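Local coordinates for protein yesU (Bacillus subtilis, PDB 1OQ1) that is of unknown function but folds as a galectin-like beta sandwich, a scaffold that in lectins and related proteins often binds carbohydrate, at residues V65-P71 and S159-L165; A145-L151 and I176-L182. All coordinates share one frame; numbering follows the deposited sequence.

Contact 1: residues V65-P71 and S159-L165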
# COMPACT_ATOMS: atom_id res chain seq x y z
N VAL A 65 -4.74 -8.49 -3.65
CA VAL A 65 -4.51 -8.05 -2.28
C VAL A 65 -5.73 -7.33 -1.72
O VAL A 65 -6.24 -6.39 -2.34
CB VAL A 65 -3.29 -7.09 -2.21
CG1 VAL A 65 -2.99 -6.70 -0.77
CG2 VAL A 65 -2.07 -7.75 -2.85
N THR A 66 -6.18 -7.76 -0.55
CA THR A 66 -7.35 -7.16 0.08
C THR A 66 -7.11 -6.83 1.55
O THR A 66 -6.30 -7.46 2.23
CB THR A 66 -8.57 -8.10 -0.01
OG1 THR A 66 -8.24 -9.38 0.56
CG2 THR A 66 -9.01 -8.29 -1.46
N TRP A 67 -7.82 -5.81 2.02
CA TRP A 67 -7.74 -5.40 3.41
C TRP A 67 -8.87 -4.43 3.75
O TRP A 67 -9.43 -3.80 2.85
CB TRP A 67 -6.37 -4.77 3.72
CG TRP A 67 -6.11 -3.38 3.16
CD1 TRP A 67 -6.19 -2.19 3.82
CD2 TRP A 67 -5.66 -3.07 1.83
NE1 TRP A 67 -5.82 -1.15 2.99
CE2 TRP A 67 -5.49 -1.66 1.76
CE3 TRP A 67 -5.39 -3.83 0.68
CZ2 TRP A 67 -5.06 -1.01 0.60
CZ3 TRP A 67 -4.96 -3.18 -0.48
CH2 TRP A 67 -4.80 -1.78 -0.50
N ASP A 68 -9.22 -4.37 5.03
CA ASP A 68 -10.26 -3.46 5.51
C ASP A 68 -9.54 -2.21 6.00
O ASP A 68 -8.54 -2.31 6.71
CB ASP A 68 -11.03 -4.11 6.66
CG ASP A 68 -12.16 -5.01 6.18
OD1 ASP A 68 -12.14 -5.43 5.00
OD2 ASP A 68 -13.07 -5.30 6.98
N PHE A 69 -10.05 -1.04 5.62
CA PHE A 69 -9.45 0.24 5.97
C PHE A 69 -10.44 1.21 6.59
O PHE A 69 -11.55 1.38 6.09
CB PHE A 69 -8.87 0.89 4.70
CG PHE A 69 -8.36 2.29 4.89
CD1 PHE A 69 -7.18 2.53 5.58
CD2 PHE A 69 -9.06 3.37 4.36
CE1 PHE A 69 -6.70 3.82 5.74
CE2 PHE A 69 -8.59 4.67 4.51
CZ PHE A 69 -7.40 4.90 5.20
N SER A 70 -10.03 1.86 7.68
CA SER A 70 -10.88 2.83 8.37
C SER A 70 -10.11 4.12 8.66
O SER A 70 -9.18 4.11 9.47
CB SER A 70 -11.39 2.27 9.70
OG SER A 70 -12.08 1.05 9.51
N PRO A 71 -10.46 5.23 7.99
CA PRO A 71 -9.76 6.49 8.24
C PRO A 71 -10.35 7.07 9.53
O PRO A 71 -11.55 7.35 9.59
CB PRO A 71 -10.10 7.32 7.01
CG PRO A 71 -11.49 6.87 6.69
CD PRO A 71 -11.43 5.37 6.89
N SER A 159 -17.08 3.23 8.07
CA SER A 159 -16.01 2.24 8.06
C SER A 159 -16.40 0.85 8.58
O SER A 159 -17.34 0.71 9.36
CB SER A 159 -14.83 2.77 8.89
OG SER A 159 -14.35 3.99 8.36
N PRO A 160 -15.66 -0.18 8.16
CA PRO A 160 -14.50 -0.07 7.25
C PRO A 160 -14.85 -0.14 5.77
O PRO A 160 -15.97 -0.48 5.38
CB PRO A 160 -13.63 -1.25 7.68
CG PRO A 160 -14.66 -2.29 7.98
CD PRO A 160 -15.72 -1.53 8.76
N TYR A 161 -13.86 0.17 4.94
CA TYR A 161 -14.00 0.13 3.49
C TYR A 161 -13.21 -1.08 2.97
O TYR A 161 -12.14 -1.39 3.48
CB TYR A 161 -13.48 1.44 2.88
CG TYR A 161 -14.35 2.63 3.24
CD1 TYR A 161 -15.42 3.00 2.43
CD2 TYR A 161 -14.15 3.32 4.43
CE1 TYR A 161 -16.28 4.04 2.80
CE2 TYR A 161 -15.01 4.36 4.81
CZ TYR A 161 -16.08 4.71 3.99
OH TYR A 161 -16.97 5.68 4.38
N ARG A 162 -13.76 -1.76 1.96
CA ARG A 162 -13.13 -2.95 1.38
C ARG A 162 -12.20 -2.59 0.23
O ARG A 162 -12.65 -2.20 -0.85
CB ARG A 162 -14.21 -3.93 0.91
CG ARG A 162 -14.86 -4.75 2.03
CD ARG A 162 -13.91 -5.85 2.50
NE ARG A 162 -14.40 -6.61 3.65
CZ ARG A 162 -15.37 -7.53 3.61
NH1 ARG A 162 -15.98 -7.81 2.46
NH2 ARG A 162 -15.71 -8.17 4.72
N MSE A 163 -10.90 -2.70 0.47
CA MSE A 163 -9.88 -2.36 -0.52
C MSE A 163 -9.43 -3.62 -1.26
O MSE A 163 -9.20 -4.65 -0.64
CB MSE A 163 -8.69 -1.73 0.19
CG MSE A 163 -9.09 -0.88 1.38
SE MSE A 163 -10.03 0.74 0.92
CE MSE A 163 -11.80 0.13 0.58
N LYS A 164 -9.28 -3.52 -2.58
CA LYS A 164 -8.85 -4.67 -3.38
C LYS A 164 -7.91 -4.22 -4.49
O LYS A 164 -8.23 -3.33 -5.27
CB LYS A 164 -10.06 -5.40 -3.99
CG LYS A 164 -9.67 -6.63 -4.80
CD LYS A 164 -10.88 -7.39 -5.35
CE LYS A 164 -11.66 -8.08 -4.25
NZ LYS A 164 -12.80 -8.88 -4.80
N LEU A 165 -6.75 -4.87 -4.55
CA LEU A 165 -5.72 -4.55 -5.53
C LEU A 165 -5.31 -5.78 -6.33
O LEU A 165 -5.02 -6.83 -5.74
CB LEU A 165 -4.50 -4.00 -4.80
CG LEU A 165 -3.28 -3.63 -5.65
CD1 LEU A 165 -3.57 -2.34 -6.41
CD2 LEU A 165 -2.06 -3.45 -4.76
O HOH W 1 -13.28 -7.91 6.73
O HOH W 2 -13.59 5.68 10.22
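Two neighbouring antiparallel strands of the galectin-like beta sandwich meet here, paired from Val-65 with Leu-165 to Phe-69 with Tyr-161. Backbone bonds run in both directions at the three hydrogen-bonded pairs; Val-65 N to Leu-165 O is 2.7 Å, whereas the bond from Trp-67 N to Met-163 O is longer, at 3.2 Å. Alternation divides the side chains between two faces. Val-65, Trp-67, Phe-69, Tyr-161, Met-163 and Leu-165 share the face where Trp-67, Phe-69 and Leu-165 meet strand 76-86 of the other sheet, which suits large apolar groups. In the middle of that face, Trp-67 holds CG between its backbone N and carbonyl carbon (chi1 72°), laying the indole beneath selenomethionine Met-163: Met-163 CB sits 3.6 Å from the centroid of the Trp-67 six-membered ring, a CH-pi contact over the face. The Met-163 chain then bends, bringing CG 3.8 Å from Phe-69 CB and SE obliquely beside both aromatic rings. The indole NE1 is satisfied by Tyr-119 OH.

The opposite face is polar and partly open to solvent. Asp-68 and Arg-162 lie alongside each other, their planes 30° apart, in a salt bridge of 2.9 Å between Asp-68 OD1 and Arg-162 NE; the N-H points well off the acceptor, at 130°, and the hydrogen bond within this ion pair is weak. A water links Asp-68 OD2 to Arg-162 NH2, closing a second path between the charges. Next to them Thr-66 CG2 packs 3.8 Å from Lys-164 CG. Beyond the paired region, where the peptide before Pro-160 is cis, another water donates to Pro-71 O at 2.7 Å and hydrogen-bonds Ser-159 OG at 2.6 Å.

Contact 2: residues A145-L151 and I176-L182; sequences AMGADPL and INGLPIL
Ile-181 O accepts hydrogen bonds from two waters and, more weakly, a CA-H contact from Gly-147. One water, 2.8 Å from Ile-181 O, also donates to Ala-148 O; the other bridges to Met-146 O. Gly-147 CA lies 3.5 Å from Ile-181 O, with a nearly straight angle of 174° at the hydrogen. Having no side chain, Gly-147 lets the carbonyl come this near. The carbonyl belongs to a classic beta bulge, in which Ile-181 and Leu-182 both face Phe-174.

Strand 142-148 is one of the two outermost strands of one sheet of the sandwich, and strand 179-185 belongs to the other. The N-to-C directions of their short segments differ by 137°, and they meet through waters and apolar side chains. Leu-182 CD2 rests 3.8 Å from Met-146 CA, a branched end that the small neighbours Ala-145 and Gly-147 leave room to approach.

Past the strand the loop is shaped by an Asx turn: Asp-149, with CG anti to its own N (chi1 -175°), accepts from Leu-151 N at OD1, 2.9 Å away and above the carboxylate plane. Its OD2 takes a salt bridge from Arg-122 and a bond from Phe-120 N. The turn presents Pro-150, whose compact ring meets Ile-181 end-on; Pro-150 CD and Ile-181 CD1 are tightly packed at 3.5 Å. Ile-176 CD1 reaches Pro-150 CD at 4.0 Å and Leu-151 CG at 4.2 Å. Ile-176 opens a type I' turn, closed by Leu-179 N donating to Ile-176 O, with Asn-177 and Gly-178 suited to its two positive-phi corners.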
# COMPACT_ATOMS: atom_id res chain seq x y z
N ALA A 145 -0.82 6.19 -13.05
CA ALA A 145 -2.26 6.33 -13.21
C ALA A 145 -2.87 7.02 -12.01
O ALA A 145 -2.21 7.21 -10.99
CB ALA A 145 -2.90 4.94 -13.38
N MSE A 146 -4.13 7.42 -12.14
CA MSE A 146 -4.82 8.06 -11.03
C MSE A 146 -6.32 8.00 -11.27
O MSE A 146 -6.79 7.76 -12.39
CB MSE A 146 -4.35 9.51 -10.82
CG MSE A 146 -4.79 10.54 -11.84
SE MSE A 146 -4.36 12.35 -11.22
CE MSE A 146 -6.11 12.89 -10.64
N GLY A 147 -7.07 8.15 -10.18
CA GLY A 147 -8.52 8.13 -10.26
C GLY A 147 -9.09 8.86 -9.06
O GLY A 147 -8.39 9.06 -8.07
N ALA A 148 -10.35 9.27 -9.15
CA ALA A 148 -10.98 9.98 -8.04
C ALA A 148 -11.09 9.05 -6.83
O ALA A 148 -11.25 7.84 -6.98
CB ALA A 148 -12.37 10.47 -8.46
N ASP A 149 -11.02 9.63 -5.63
CA ASP A 149 -11.09 8.88 -4.37
C ASP A 149 -12.46 9.06 -3.70
O ASP A 149 -12.79 10.16 -3.25
CB ASP A 149 -9.98 9.37 -3.44
CG ASP A 149 -9.88 8.57 -2.15
OD1 ASP A 149 -10.69 7.65 -1.93
OD2 ASP A 149 -8.97 8.88 -1.34
N PRO A 150 -13.26 7.98 -3.60
CA PRO A 150 -14.59 8.04 -2.97
C PRO A 150 -14.58 8.08 -1.44
O PRO A 150 -15.61 8.31 -0.82
CB PRO A 150 -15.26 6.77 -3.50
CG PRO A 150 -14.12 5.80 -3.50
CD PRO A 150 -12.99 6.62 -4.11
N LEU A 151 -13.42 7.84 -0.84
CA LEU A 151 -13.31 7.85 0.61
C LEU A 151 -13.65 9.24 1.15
O LEU A 151 -13.13 10.25 0.68
CB LEU A 151 -11.90 7.46 1.05
CG LEU A 151 -11.48 6.02 0.80
CD1 LEU A 151 -9.99 5.89 1.09
CD2 LEU A 151 -12.28 5.08 1.70
N ILE A 176 -12.47 0.10 -4.52
CA ILE A 176 -12.88 0.36 -3.14
C ILE A 176 -14.37 0.05 -3.07
O ILE A 176 -15.17 0.62 -3.81
CB ILE A 176 -12.65 1.85 -2.76
CG1 ILE A 176 -11.15 2.16 -2.78
CG2 ILE A 176 -13.24 2.12 -1.38
CD1 ILE A 176 -10.81 3.63 -2.57
N ASN A 177 -14.73 -0.86 -2.16
CA ASN A 177 -16.12 -1.28 -2.01
C ASN A 177 -16.65 -1.75 -3.37
O ASN A 177 -17.82 -1.57 -3.69
CB ASN A 177 -16.98 -0.14 -1.44
CG ASN A 177 -16.81 0.02 0.07
OD1 ASN A 177 -15.89 -0.54 0.65
ND2 ASN A 177 -17.69 0.80 0.69
N GLY A 178 -15.76 -2.36 -4.16
CA GLY A 178 -16.14 -2.88 -5.46
C GLY A 178 -16.15 -1.88 -6.61
O GLY A 178 -16.31 -2.28 -7.77
N LEU A 179 -16.00 -0.60 -6.30
CA LEU A 179 -15.99 0.43 -7.34
C LEU A 179 -14.60 0.58 -7.93
O LEU A 179 -13.64 0.85 -7.20
CB LEU A 179 -16.43 1.78 -6.75
CG LEU A 179 -16.44 2.97 -7.72
CD1 LEU A 179 -17.58 2.80 -8.72
CD2 LEU A 179 -16.61 4.28 -6.94
N PRO A 180 -14.45 0.39 -9.25
CA PRO A 180 -13.12 0.53 -9.85
C PRO A 180 -12.64 1.96 -9.65
O PRO A 180 -13.39 2.91 -9.88
CB PRO A 180 -13.36 0.20 -11.32
CG PRO A 180 -14.54 -0.73 -11.27
CD PRO A 180 -15.43 -0.07 -10.25
N ILE A 181 -11.39 2.12 -9.21
CA ILE A 181 -10.81 3.43 -8.96
C ILE A 181 -9.82 3.80 -10.06
O ILE A 181 -9.85 4.91 -10.59
CB ILE A 181 -10.10 3.45 -7.59
CG1 ILE A 181 -11.11 3.16 -6.48
CG2 ILE A 181 -9.43 4.81 -7.35
CD1 ILE A 181 -12.26 4.15 -6.44
N LEU A 182 -8.92 2.88 -10.38
CA LEU A 182 -7.94 3.11 -11.44
C LEU A 182 -7.40 1.78 -11.93
O LEU A 182 -7.53 0.76 -11.25
CB LEU A 182 -6.79 4.00 -10.93
CG LEU A 182 -5.88 3.52 -9.78
CD1 LEU A 182 -4.91 2.45 -10.28
CD2 LEU A 182 -5.10 4.70 -9.24
O HOH W 3 -9.00 6.22 -13.21
O HOH W 4 -11.80 6.68 -9.54

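The four segments alternate along the chain, 65-71, 145-151, 159-165, then 176-182, so the two contacts interlock. Their centres are about 12 Å apart. Contact 1 joins strands 63-73 and 161-168 within one sheet; strands 171-176 and 179-185 continue that sheet outward to contact 2, where it meets strand 142-148, an edge strand of the opposing sheet. The chain runs from that edge strand through a loop directly into strand 161-168. The contacts also touch: Arg-162 N probably hydrogen-bonds Asn-177 OD1 at 2.8 Å, and Tyr-161 CG packs 3.6 Å from Leu-151 CD2. Contact 1 thus builds a sheet, while contact 2 brings the two sheets together along one side of the sandwich.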